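Local coordinates for putative phosphatase (Bacteroides thetaiotaomicron, PDB 3KYA), which is of uncertain function, a putative zinc-binding phosphatase that joins an IPT/TIG domain to what is probably a six-bladed beta-propeller, at residues N181-T185 with N186-S190; G199-E203 with A204-I208; F304-D308 with P309-F313. All blocks are in the same frame, centred on the assembly; numbering follows the deposited sequence.

Interaction 1 of 3, residues N181-T185 with N186-S190; sequences NTIPT and NRIRS. With EDO (1,2-ethanediol), chain B.
Ile183 and Ile188 meet through their methyl ends in the loop that leads from strand 173-178 into strand 188-193, a crossing between successive blades of what appears to be a six-bladed beta-propeller. Ile183 comes first. Its CG2 branch, anti to the backbone N, lies 4.0 Å from CD1 of Ile188, the two side chains slanting past each other. A branched apolar residue suits each end of this turn, since Ile188 also packs on Val209 and Ile211 of the neighbouring strand 206-211 and Ile183 shares Ile211.

Two residues on, Thr185 carries the polar part of the turn. With chi1 at 180°, its hydroxyl stands beside its own carbonyl carbon and faces the chain ahead. There OG1 accepts the backbone N-H of Arg187 at an N-to-OG1 distance of 3.1 Å, with an N-H...O angle of 160°. This side-chain to backbone link across Asn186 fits an ST turn. A threonine does the work of a backbone carbonyl here, while CB and CG of Arg187 rest against the same oxygen. The carbonyl O of Thr185 is buried without a polar partner, and CD1 of Ile188 lies 3.8 Å from it.

The bend continues as an inverse gamma turn centred on Arg187, closed by a weak 3.2 Å bond from Ile188 N to Asn186 O. The long arginine, bent at chi3, leads away from the turn to a salt bridge between its NE and Asp159 OD1. Beyond NE, the edge of the guanidinium meets a 1,2-ethanediol, probably from the crystallisation liquor: Arg187 NH2 donates to O1 at 3.1 Å, and NH1 adds a weak second bond to the same O1.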
ATOM      1  N   ASN A 181     -31.625 -35.808  -3.947  1.00 21.40           N
ATOM      2  CA  ASN A 181     -31.933 -36.817  -4.965  1.00 22.54           C
ATOM      3  C   ASN A 181     -32.780 -36.339  -6.146  1.00 22.52           C
ATOM      4  O   ASN A 181     -32.620 -36.852  -7.254  1.00 23.87           O
ATOM      5  CB  ASN A 181     -32.564 -38.055  -4.309  1.00 23.04           C
ATOM      6  CG  ASN A 181     -31.557 -38.853  -3.493  1.00 25.03           C
ATOM      7  OD1 ASN A 181     -30.397 -39.006  -3.890  1.00 29.76           O
ATOM      8  ND2 ASN A 181     -31.995 -39.380  -2.363  1.00 27.54           N
ATOM      9  N   THR A 182     -33.658 -35.365  -5.931  1.00 22.26           N
ATOM     10  CA  THR A 182     -34.523 -34.892  -7.012  1.00 22.02           C
ATOM     11  C   THR A 182     -33.813 -33.912  -7.961  1.00 21.48           C
ATOM     12  O   THR A 182     -34.342 -33.620  -9.023  1.00 21.46           O
ATOM     13  CB  THR A 182     -35.841 -34.251  -6.491  1.00 22.07           C
ATOM     14  OG1 THR A 182     -35.554 -33.055  -5.761  1.00 22.60           O
ATOM     15  CG2 THR A 182     -36.606 -35.227  -5.604  1.00 22.66           C
ATOM     16  N   ILE A 183     -32.636 -33.400  -7.584  1.00 20.80           N
ATOM     17  CA  ILE A 183     -31.882 -32.486  -8.474  1.00 20.40           C
ATOM     18  C   ILE A 183     -31.314 -33.316  -9.632  1.00 20.13           C
ATOM     19  O   ILE A 183     -30.776 -34.408  -9.422  1.00 20.40           O
ATOM     20  CB  ILE A 183     -30.815 -31.669  -7.696  1.00 20.61           C
ATOM     21  CG1 ILE A 183     -31.535 -30.704  -6.746  1.00 20.52           C
ATOM     22  CG2 ILE A 183     -29.907 -30.880  -8.639  1.00 20.10           C
ATOM     23  CD1 ILE A 183     -30.619 -29.744  -5.979  1.00 23.47           C
ATOM     24  N   PRO A 184     -31.464 -32.822 -10.878  1.00 19.89           N
ATOM     25  CA  PRO A 184     -31.099 -33.581 -12.077  1.00 19.51           C
ATOM     26  C   PRO A 184     -29.639 -33.579 -12.495  1.00 19.02           C
ATOM     27  O   PRO A 184     -29.320 -34.043 -13.593  1.00 18.34           O
ATOM     28  CB  PRO A 184     -31.916 -32.894 -13.169  1.00 19.93           C
ATOM     29  CG  PRO A 184     -32.116 -31.535 -12.706  1.00 19.70           C
ATOM     30  CD  PRO A 184     -32.120 -31.549 -11.215  1.00 19.88           C
ATOM     31  N   THR A 185     -28.754 -33.084 -11.638  1.00 18.40           N
ATOM     32  CA  THR A 185     -27.351 -33.013 -11.977  1.00 17.86           C
ATOM     33  C   THR A 185     -26.505 -32.966 -10.715  1.00 17.41           C
ATOM     34  O   THR A 185     -27.020 -32.705  -9.618  1.00 17.71           O
ATOM     35  CB  THR A 185     -27.052 -31.731 -12.792  1.00 17.72           C
ATOM     36  OG1 THR A 185     -25.655 -31.680 -13.106  1.00 17.21           O
ATOM     37  CG2 THR A 185     -27.423 -30.494 -12.004  1.00 18.26           C
ATOM     38  N   ASN A 186     -25.213 -33.239 -10.881  1.00 16.94           N
ATOM     39  CA  ASN A 186     -24.259 -33.147  -9.775  1.00 16.43           C
ATOM     40  C   ASN A 186     -23.463 -31.827  -9.833  1.00 16.45           C
ATOM     41  O   ASN A 186     -22.531 -31.614  -9.046  1.00 14.96           O
ATOM     42  CB  ASN A 186     -23.349 -34.390  -9.706  1.00 16.55           C
ATOM     43  CG  ASN A 186     -22.462 -34.577 -10.931  1.00 17.76           C
ATOM     44  OD1 ASN A 186     -22.296 -33.682 -11.752  1.00 18.30           O
ATOM     45  ND2 ASN A 186     -21.872 -35.756 -11.038  1.00 21.76           N
ATOM     46  N   ARG A 187     -23.848 -30.943 -10.758  1.00 16.28           N
ATOM     47  CA  ARG A 187     -23.200 -29.640 -10.912  1.00 16.23           C
ATOM     48  C   ARG A 187     -23.888 -28.608 -10.012  1.00 15.78           C
ATOM     49  O   ARG A 187     -24.707 -27.816 -10.475  1.00 16.51           O
ATOM     50  CB  ARG A 187     -23.238 -29.184 -12.373  1.00 16.67           C
ATOM     51  CG  ARG A 187     -22.573 -30.143 -13.362  1.00 16.97           C
ATOM     52  CD  ARG A 187     -22.230 -29.418 -14.648  1.00 16.93           C
ATOM     53  NE  ARG A 187     -21.217 -28.402 -14.372  1.00 16.04           N
ATOM     54  CZ  ARG A 187     -20.888 -27.401 -15.183  1.00 16.67           C
ATOM     55  NH1 ARG A 187     -21.483 -27.255 -16.350  1.00 17.82           N
ATOM     56  NH2 ARG A 187     -19.961 -26.538 -14.815  1.00 17.06           N
ATOM     57  N   ILE A 188     -23.544 -28.623  -8.725  1.00 14.71           N
ATOM     58  CA  ILE A 188     -24.116 -27.706  -7.731  1.00 14.18           C
ATOM     59  C   ILE A 188     -23.180 -26.497  -7.652  1.00 14.24           C
ATOM     60  O   ILE A 188     -21.973 -26.653  -7.466  1.00 14.67           O
ATOM     61  CB  ILE A 188     -24.293 -28.397  -6.356  1.00 14.11           C
ATOM     62  CG1 ILE A 188     -24.895 -29.803  -6.512  1.00 15.37           C
ATOM     63  CG2 ILE A 188     -25.127 -27.513  -5.397  1.00 13.48           C
ATOM     64  CD1 ILE A 188     -26.256 -29.882  -7.245  1.00 13.25           C
ATOM     65  N   ARG A 189     -23.731 -25.292  -7.808  1.00 13.92           N
ATOM     66  CA  ARG A 189     -22.923 -24.077  -7.950  1.00 13.84           C
ATOM     67  C   ARG A 189     -22.885 -23.074  -6.785  1.00 13.71           C
ATOM     68  O   ARG A 189     -21.888 -22.368  -6.623  1.00 14.29           O
ATOM     69  CB  ARG A 189     -23.395 -23.337  -9.208  1.00 13.54           C
ATOM     70  CG  ARG A 189     -23.281 -24.140 -10.528  1.00 14.12           C
ATOM     71  CD  ARG A 189     -21.849 -24.594 -10.847  1.00 14.63           C
ATOM     72  NE  ARG A 189     -20.872 -23.502 -10.766  1.00 13.01           N
ATOM     73  CZ  ARG A 189     -20.273 -22.881 -11.790  1.00 14.11           C
ATOM     74  NH1 ARG A 189     -20.504 -23.216 -13.053  1.00 14.61           N
ATOM     75  NH2 ARG A 189     -19.389 -21.916 -11.539  1.00 12.73           N
ATOM     76  N   SER A 190     -23.941 -22.988  -5.983  1.00 13.84           N
ATOM     77  CA  SER A 190     -23.948 -22.016  -4.887  1.00 13.58           C
ATOM     78  C   SER A 190     -25.014 -22.278  -3.855  1.00 13.54           C
ATOM     79  O   SER A 190     -26.032 -22.926  -4.124  1.00 12.93           O
ATOM     80  CB  SER A 190     -24.130 -20.574  -5.398  1.00 14.00           C
ATOM     81  OG  SER A 190     -25.418 -20.353  -5.951  1.00 14.39           O
TER
HETATM   82  C1  EDO B   1     -20.826 -23.326 -17.735  1.00 34.88           C
HETATM   83  O1  EDO B   1     -20.713 -24.133 -16.549  1.00 35.84           O
HETATM   84  C2  EDO B   1     -22.200 -23.512 -18.371  1.00 32.13           C
HETATM   85  O2  EDO B   1     -23.200 -22.788 -17.650  1.00 33.10           O

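Interaction 2 of 3, residues G199-E203 with A204-I208; sequences GYADE and AEYMI. With ZN (zinc ion), chain C.
Ala204 and Glu203 are the central pair of a type II beta turn running from Asp202 to Glu205, at the end of the loop that joins strands 188-193 and 206-211 within one antiparallel, propeller-like blade, just before the second strand begins. Ala204 takes the left-handed backbone conformation such a turn needs at its third position (phi 54°). The small side chain can bear it, although CB comes within 3.2 Å of Glu203 O.

Glu205 follows and closes the turn twice. Its backbone N donates to Asp202 O at 3.1 Å, approaching from above the carbonyl plane. Its side chain, with CG anti to the backbone N and the chain extended beyond it, reaches back to the same residue: OE1 accepts Asp202 N at 3.1 Å, nearly straight at 161° and on the anti side of the carboxylate. That pairing holds the carboxylate in place while its other oxygen, OE2, binds a zinc ion at 2.3 Å. A glutamate thus serves as metal ligand and turn clasp at once. Asp202 is also known as a zinc-binding residue, but here its OD2 stays 4.0 Å from the metal, too far for a direct bond. The cation would be expected to ease the repulsion between these two neighbouring acids.

Tyr206 starts the strand. Its ring turns an edge to Ala201, CE1 lying 3.7 Å from CB, a small methyl that fits against the ring edge. Asn194 receives the backbone N-H of Tyr206 and also donates to Asp202 O, tying the turn to the residue that follows strand 188-193. The phenol ends at a water-mediated junction: Tyr206 OH donates to a water at 2.7 Å, and that water donates in turn to Tyr200 O and Glu205 OE1.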
ATOM      1  N   GLY A 199     -44.502 -11.787   7.093  1.00 16.45           N
ATOM      2  CA  GLY A 199     -45.707 -12.501   6.683  1.00 16.30           C
ATOM      3  C   GLY A 199     -45.495 -13.830   5.975  1.00 15.89           C
ATOM      4  O   GLY A 199     -46.455 -14.574   5.795  1.00 15.74           O
ATOM      5  N   TYR A 200     -44.248 -14.175   5.635  1.00 15.44           N
ATOM      6  CA  TYR A 200     -43.989 -15.373   4.825  1.00 15.16           C
ATOM      7  C   TYR A 200     -42.845 -16.320   5.213  1.00 14.53           C
ATOM      8  O   TYR A 200     -42.982 -17.531   5.032  1.00 14.95           O
ATOM      9  CB  TYR A 200     -43.736 -14.928   3.368  1.00 15.34           C
ATOM     10  CG  TYR A 200     -44.916 -14.225   2.730  1.00 16.31           C
ATOM     11  CD1 TYR A 200     -46.034 -14.939   2.324  1.00 19.38           C
ATOM     12  CD2 TYR A 200     -44.908 -12.851   2.525  1.00 19.13           C
ATOM     13  CE1 TYR A 200     -47.125 -14.300   1.730  1.00 21.14           C
ATOM     14  CE2 TYR A 200     -45.993 -12.201   1.934  1.00 20.95           C
ATOM     15  CZ  TYR A 200     -47.092 -12.933   1.541  1.00 21.57           C
ATOM     16  OH  TYR A 200     -48.167 -12.293   0.963  1.00 24.26           O
ATOM     17  N   ALA A 201     -41.720 -15.795   5.704  1.00 13.91           N
ATOM     18  CA  ALA A 201     -40.554 -16.636   5.978  1.00 13.02           C
ATOM     19  C   ALA A 201     -39.607 -16.031   7.011  1.00 12.67           C
ATOM     20  O   ALA A 201     -39.260 -14.858   6.936  1.00 11.58           O
ATOM     21  CB  ALA A 201     -39.782 -16.884   4.663  1.00 12.97           C
ATOM     22  N   ASP A 202     -39.199 -16.840   7.981  1.00 12.57           N
ATOM     23  CA  ASP A 202     -38.238 -16.393   8.977  1.00 13.39           C
ATOM     24  C   ASP A 202     -36.840 -16.354   8.382  1.00 13.02           C
ATOM     25  O   ASP A 202     -36.586 -16.946   7.343  1.00 12.86           O
ATOM     26  CB  ASP A 202     -38.285 -17.286  10.214  1.00 13.97           C
ATOM     27  CG  ASP A 202     -39.445 -16.920  11.115  1.00 16.43           C
ATOM     28  OD1 ASP A 202     -39.468 -15.774  11.616  1.00 21.26           O
ATOM     29  OD2 ASP A 202     -40.331 -17.741  11.313  1.00 18.53           O
ATOM     30  N   GLU A 203     -35.954 -15.637   9.059  1.00 13.59           N
ATOM     31  CA  GLU A 203     -34.553 -15.481   8.652  1.00 14.09           C
ATOM     32  C   GLU A 203     -33.898 -16.834   8.434  1.00 13.77           C
ATOM     33  O   GLU A 203     -33.913 -17.668   9.328  1.00 13.67           O
ATOM     34  CB  GLU A 203     -33.788 -14.723   9.741  1.00 14.82           C
ATOM     35  CG  GLU A 203     -32.323 -14.392   9.403  1.00 16.77           C
ATOM     36  CD  GLU A 203     -32.164 -13.264   8.402  1.00 19.96           C
ATOM     37  OE1 GLU A 203     -33.105 -12.453   8.232  1.00 22.69           O
ATOM     38  OE2 GLU A 203     -31.069 -13.167   7.804  1.00 22.01           O
ATOM     39  N   ALA A 204     -33.334 -17.042   7.248  1.00 13.51           N
ATOM     40  CA  ALA A 204     -32.636 -18.291   6.881  1.00 13.28           C
ATOM     41  C   ALA A 204     -33.452 -19.574   7.072  1.00 13.25           C
ATOM     42  O   ALA A 204     -32.897 -20.637   7.346  1.00 12.71           O
ATOM     43  CB  ALA A 204     -31.283 -18.392   7.618  1.00 13.50           C
ATOM     44  N   GLU A 205     -34.768 -19.476   6.898  1.00 13.28           N
ATOM     45  CA  GLU A 205     -35.637 -20.636   6.971  1.00 13.43           C
ATOM     46  C   GLU A 205     -35.438 -21.476   5.706  1.00 13.51           C
ATOM     47  O   GLU A 205     -35.748 -22.671   5.691  1.00 13.79           O
ATOM     48  CB  GLU A 205     -37.106 -20.209   7.121  1.00 13.59           C
ATOM     49  CG  GLU A 205     -38.053 -21.386   7.326  1.00 14.24           C
ATOM     50  CD  GLU A 205     -39.505 -21.002   7.660  1.00 16.22           C
ATOM     51  OE1 GLU A 205     -39.874 -19.798   7.623  1.00 15.04           O
ATOM     52  OE2 GLU A 205     -40.286 -21.945   7.956  1.00 17.04           O
ATOM     53  N   TYR A 206     -34.924 -20.847   4.644  1.00 13.66           N
ATOM     54  CA  TYR A 206     -34.691 -21.528   3.379  1.00 13.51           C
ATOM     55  C   TYR A 206     -33.265 -21.396   2.845  1.00 13.82           C
ATOM     56  O   TYR A 206     -32.704 -20.291   2.783  1.00 13.60           O
ATOM     57  CB  TYR A 206     -35.651 -20.990   2.313  1.00 13.74           C
ATOM     58  CG  TYR A 206     -37.111 -21.179   2.684  1.00 14.00           C
ATOM     59  CD1 TYR A 206     -37.765 -20.257   3.494  1.00 15.10           C
ATOM     60  CD2 TYR A 206     -37.821 -22.295   2.254  1.00 15.41           C
ATOM     61  CE1 TYR A 206     -39.097 -20.435   3.857  1.00 16.06           C
ATOM     62  CE2 TYR A 206     -39.151 -22.485   2.617  1.00 15.60           C
ATOM     63  CZ  TYR A 206     -39.782 -21.548   3.413  1.00 16.73           C
ATOM     64  OH  TYR A 206     -41.102 -21.730   3.775  1.00 18.10           O
HETATM   65  N   MSE A 207     -32.710 -22.538   2.454  1.00 13.72           N
HETATM   66  CA  MSE A 207     -31.431 -22.618   1.759  1.00 14.02           C
HETATM   67  C   MSE A 207     -31.784 -22.547   0.284  1.00 14.45           C
HETATM   68  O   MSE A 207     -32.676 -23.272  -0.167  1.00 13.76           O
HETATM   69  CB  MSE A 207     -30.719 -23.933   2.072  1.00 14.40           C
HETATM   70  CG  MSE A 207     -29.346 -24.072   1.396  1.00 14.59           C
HETATM   71 SE   MSE A 207     -28.510 -25.819   1.645  0.75 14.52          SE
HETATM   72  CE  MSE A 207     -27.943 -25.726   3.523  1.00 15.23           C
ATOM     73  N   ILE A 208     -31.104 -21.667  -0.455  1.00 13.90           N
ATOM     74  CA  ILE A 208     -31.352 -21.446  -1.876  1.00 14.65           C
ATOM     75  C   ILE A 208     -30.132 -21.973  -2.624  1.00 14.52           C
ATOM     76  O   ILE A 208     -29.019 -21.489  -2.412  1.00 14.91           O
ATOM     77  CB  ILE A 208     -31.608 -19.945  -2.153  1.00 14.55           C
ATOM     78  CG1 ILE A 208     -32.854 -19.469  -1.377  1.00 15.72           C
ATOM     79  CG2 ILE A 208     -31.773 -19.693  -3.660  1.00 15.14           C
ATOM     80  CD1 ILE A 208     -32.967 -17.963  -1.188  1.00 17.32           C
TER
HETATM   81 ZN    ZN C 524     -41.749 -20.933   9.451  0.50 48.17          ZN
HETATM   82  O   HOH W   1     -42.193 -20.013   5.505  1.00 18.25           O

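Interaction 3 of 3, residues F304-D308 with P309-F313; sequences FTIAD and PSWEF
Ile306 drives its CD1 methyl onto the ring of Phe313, and this is the tight heart of the bend between strands 300-305 and 313-317. The methyl stands 3.4 Å from the centroid of the phenyl ring and 12° off its normal, a clear CH-pi contact over the centre of the face. With chi1 at 75°, CG1 of Ile306 takes the crowded position between the backbone N and the carbonyl carbon, which sends the long branch across the bend. The same CD1 also reaches the edge of the indole, 3.8 Å from Trp311 CD1, so one methyl is shared by two aromatic residues.

Trp311 is packed a second time on its face. Ala307 CB lies over the five-membered ring, 3.6 Å from its centroid, in another CH-pi contact; a methyl is small enough for the indole to lie close to the backbone. Asp308 N stands over the same face, and further along Asp308 CB comes 3.7 Å from Trp311 CZ3, the two side chains running alongside each other with carboxylate and indole planes steeply inclined. The polar ends find partners in other loops and strands: Asp308 OD2 with Tyr356 OH, and Trp311 NE1 with Tyr333 OH. The indole is therefore fixed by a hydrogen bond at its N-H as well as by the methyl on its face, and Asp308 is anchored separately.

The outer side is much looser. Pro309, exposed, follows Asp308 at the crest of the bend, and Ser310, with a positive phi, carries the chain round without touching the other arm by its side chain. Aliphatic methyls packed on aromatic faces, with a more exposed turn at the crest, here form the crossing from the last strand of one blade to the first strand of the next in what is probably a beta-propeller.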
ATOM      1  N   PHE A 304     -30.373  -7.156 -17.461  1.00 16.33           N
ATOM      2  CA  PHE A 304     -29.374  -6.931 -18.492  1.00 16.17           C
ATOM      3  C   PHE A 304     -28.572  -8.201 -18.737  1.00 16.03           C
ATOM      4  O   PHE A 304     -28.765  -9.223 -18.041  1.00 15.80           O
ATOM      5  CB  PHE A 304     -28.417  -5.795 -18.070  1.00 16.04           C
ATOM      6  CG  PHE A 304     -28.018  -5.842 -16.602  1.00 15.77           C
ATOM      7  CD1 PHE A 304     -27.155  -6.817 -16.124  1.00 14.83           C
ATOM      8  CD2 PHE A 304     -28.497  -4.893 -15.714  1.00 15.73           C
ATOM      9  CE1 PHE A 304     -26.791  -6.856 -14.771  1.00 16.42           C
ATOM     10  CE2 PHE A 304     -28.147  -4.930 -14.364  1.00 17.24           C
ATOM     11  CZ  PHE A 304     -27.290  -5.915 -13.895  1.00 16.37           C
ATOM     12  N   THR A 305     -27.718  -8.132 -19.758  1.00 15.69           N
ATOM     13  CA  THR A 305     -26.701  -9.129 -20.049  1.00 15.68           C
ATOM     14  C   THR A 305     -25.422  -8.374 -19.680  1.00 16.02           C
ATOM     15  O   THR A 305     -25.274  -7.213 -20.068  1.00 16.03           O
ATOM     16  CB  THR A 305     -26.717  -9.576 -21.510  1.00 16.10           C
ATOM     17  OG1 THR A 305     -26.717  -8.429 -22.370  1.00 15.54           O
ATOM     18  CG2 THR A 305     -27.970 -10.412 -21.797  1.00 16.25           C
ATOM     19  N   ILE A 306     -24.494  -8.982 -18.948  1.00 15.56           N
ATOM     20  CA  ILE A 306     -23.320  -8.217 -18.499  1.00 15.63           C
ATOM     21  C   ILE A 306     -22.218  -7.978 -19.544  1.00 16.21           C
ATOM     22  O   ILE A 306     -21.509  -6.993 -19.444  1.00 16.43           O
ATOM     23  CB  ILE A 306     -22.698  -8.800 -17.182  1.00 15.60           C
ATOM     24  CG1 ILE A 306     -21.911 -10.095 -17.428  1.00 15.49           C
ATOM     25  CG2 ILE A 306     -23.809  -8.978 -16.124  1.00 14.55           C
ATOM     26  CD1 ILE A 306     -21.216 -10.669 -16.151  1.00 14.80           C
ATOM     27  N   ALA A 307     -22.081  -8.882 -20.514  1.00 16.68           N
ATOM     28  CA  ALA A 307     -21.049  -8.801 -21.544  1.00 17.37           C
ATOM     29  C   ALA A 307     -21.457  -9.598 -22.790  1.00 18.00           C
ATOM     30  O   ALA A 307     -22.523  -9.360 -23.351  1.00 18.46           O
ATOM     31  CB  ALA A 307     -19.711  -9.296 -20.996  1.00 16.79           C
ATOM     32  N   ASP A 308     -20.629 -10.562 -23.183  1.00 18.37           N
ATOM     33  CA  ASP A 308     -20.878 -11.391 -24.363  1.00 18.96           C
ATOM     34  C   ASP A 308     -21.421 -12.762 -23.989  1.00 18.52           C
ATOM     35  O   ASP A 308     -21.501 -13.090 -22.806  1.00 18.22           O
ATOM     36  CB  ASP A 308     -19.574 -11.531 -25.127  1.00 19.00           C
ATOM     37  CG  ASP A 308     -19.083 -10.218 -25.622  1.00 21.95           C
ATOM     38  OD1 ASP A 308     -19.824  -9.583 -26.415  1.00 24.42           O
ATOM     39  OD2 ASP A 308     -17.964  -9.836 -25.218  1.00 26.54           O
ATOM     40  N   PRO A 309     -21.827 -13.558 -24.991  1.00 17.74           N
ATOM     41  CA  PRO A 309     -22.358 -14.884 -24.667  1.00 17.25           C
ATOM     42  C   PRO A 309     -21.321 -15.817 -24.061  1.00 16.62           C
ATOM     43  O   PRO A 309     -20.117 -15.607 -24.235  1.00 16.48           O
ATOM     44  CB  PRO A 309     -22.805 -15.424 -26.035  1.00 17.15           C
ATOM     45  CG  PRO A 309     -23.077 -14.210 -26.837  1.00 17.78           C
ATOM     46  CD  PRO A 309     -22.060 -13.213 -26.404  1.00 17.82           C
ATOM     47  N   SER A 310     -21.803 -16.838 -23.363  1.00 15.84           N
ATOM     48  CA  SER A 310     -20.954 -17.837 -22.733  1.00 15.79           C
ATOM     49  C   SER A 310     -20.084 -17.194 -21.647  1.00 15.43           C
ATOM     50  O   SER A 310     -18.864 -17.331 -21.654  1.00 15.61           O
ATOM     51  CB  SER A 310     -20.113 -18.565 -23.786  1.00 15.59           C
ATOM     52  OG  SER A 310     -20.967 -19.219 -24.725  1.00 15.20           O
ATOM     53  N   TRP A 311     -20.750 -16.498 -20.725  1.00 15.26           N
ATOM     54  CA  TRP A 311     -20.090 -15.751 -19.666  1.00 14.90           C
ATOM     55  C   TRP A 311     -20.433 -16.422 -18.335  1.00 14.88           C
ATOM     56  O   TRP A 311     -21.589 -16.400 -17.905  1.00 14.68           O
ATOM     57  CB  TRP A 311     -20.576 -14.297 -19.693  1.00 15.17           C
ATOM     58  CG  TRP A 311     -19.438 -13.291 -19.775  1.00 15.88           C
ATOM     59  CD1 TRP A 311     -19.081 -12.344 -18.847  1.00 16.51           C
ATOM     60  CD2 TRP A 311     -18.502 -13.160 -20.856  1.00 17.03           C
ATOM     61  NE1 TRP A 311     -17.993 -11.627 -19.303  1.00 17.41           N
ATOM     62  CE2 TRP A 311     -17.611 -12.123 -20.520  1.00 16.38           C
ATOM     63  CE3 TRP A 311     -18.325 -13.838 -22.073  1.00 17.71           C
ATOM     64  CZ2 TRP A 311     -16.567 -11.731 -21.365  1.00 17.35           C
ATOM     65  CZ3 TRP A 311     -17.287 -13.448 -22.915  1.00 18.45           C
ATOM     66  CH2 TRP A 311     -16.427 -12.404 -22.557  1.00 18.14           C
ATOM     67  N   GLU A 312     -19.438 -17.050 -17.718  1.00 14.50           N
ATOM     68  CA  GLU A 312     -19.631 -17.775 -16.460  1.00 15.02           C
ATOM     69  C   GLU A 312     -19.306 -16.871 -15.287  1.00 14.90           C
ATOM     70  O   GLU A 312     -18.148 -16.464 -15.133  1.00 15.22           O
ATOM     71  CB  GLU A 312     -18.723 -18.998 -16.430  1.00 14.99           C
ATOM     72  CG  GLU A 312     -18.988 -19.920 -15.243  1.00 15.58           C
ATOM     73  CD  GLU A 312     -17.998 -21.053 -15.129  1.00 16.75           C
ATOM     74  OE1 GLU A 312     -17.053 -21.141 -15.939  1.00 19.57           O
ATOM     75  OE2 GLU A 312     -18.170 -21.876 -14.213  1.00 15.75           O
ATOM     76  N   PHE A 313     -20.287 -16.581 -14.432  1.00 14.57           N
ATOM     77  CA  PHE A 313     -20.025 -15.656 -13.319  1.00 14.30           C
ATOM     78  C   PHE A 313     -20.935 -15.784 -12.118  1.00 14.08           C
ATOM     79  O   PHE A 313     -22.046 -16.300 -12.213  1.00 13.31           O
ATOM     80  CB  PHE A 313     -20.080 -14.188 -13.813  1.00 14.27           C
ATOM     81  CG  PHE A 313     -21.452 -13.717 -14.239  1.00 14.79           C
ATOM     82  CD1 PHE A 313     -21.902 -13.911 -15.546  1.00 15.94           C
ATOM     83  CD2 PHE A 313     -22.282 -13.048 -13.350  1.00 14.32           C
ATOM     84  CE1 PHE A 313     -23.161 -13.465 -15.944  1.00 15.59           C
ATOM     85  CE2 PHE A 313     -23.551 -12.597 -13.744  1.00 15.82           C
ATOM     86  CZ  PHE A 313     -23.988 -12.815 -15.042  1.00 14.76           C
TER

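Overall arrangement
Interactions 1 and 2 belong to one four-stranded blade, at the entry to strand 188-193 and in the connection to its neighbour 206-211; their centres are 21 Å apart. Interactions 1 and 3 both lie where the chain passes from one sheet to the next, probably between propeller blades. Their centres are 22 Å apart, yet they touch through the salt bridge from Arg189 NH1 to Glu312 OE2, 2.9 Å. Asn250 also joins this region, bonding the ethanediol held by Arg187 and, weakly, Phe313 N. The zinc ion on Glu205 belongs to interaction 2, whose centre lies 30 Å from that of interaction 3.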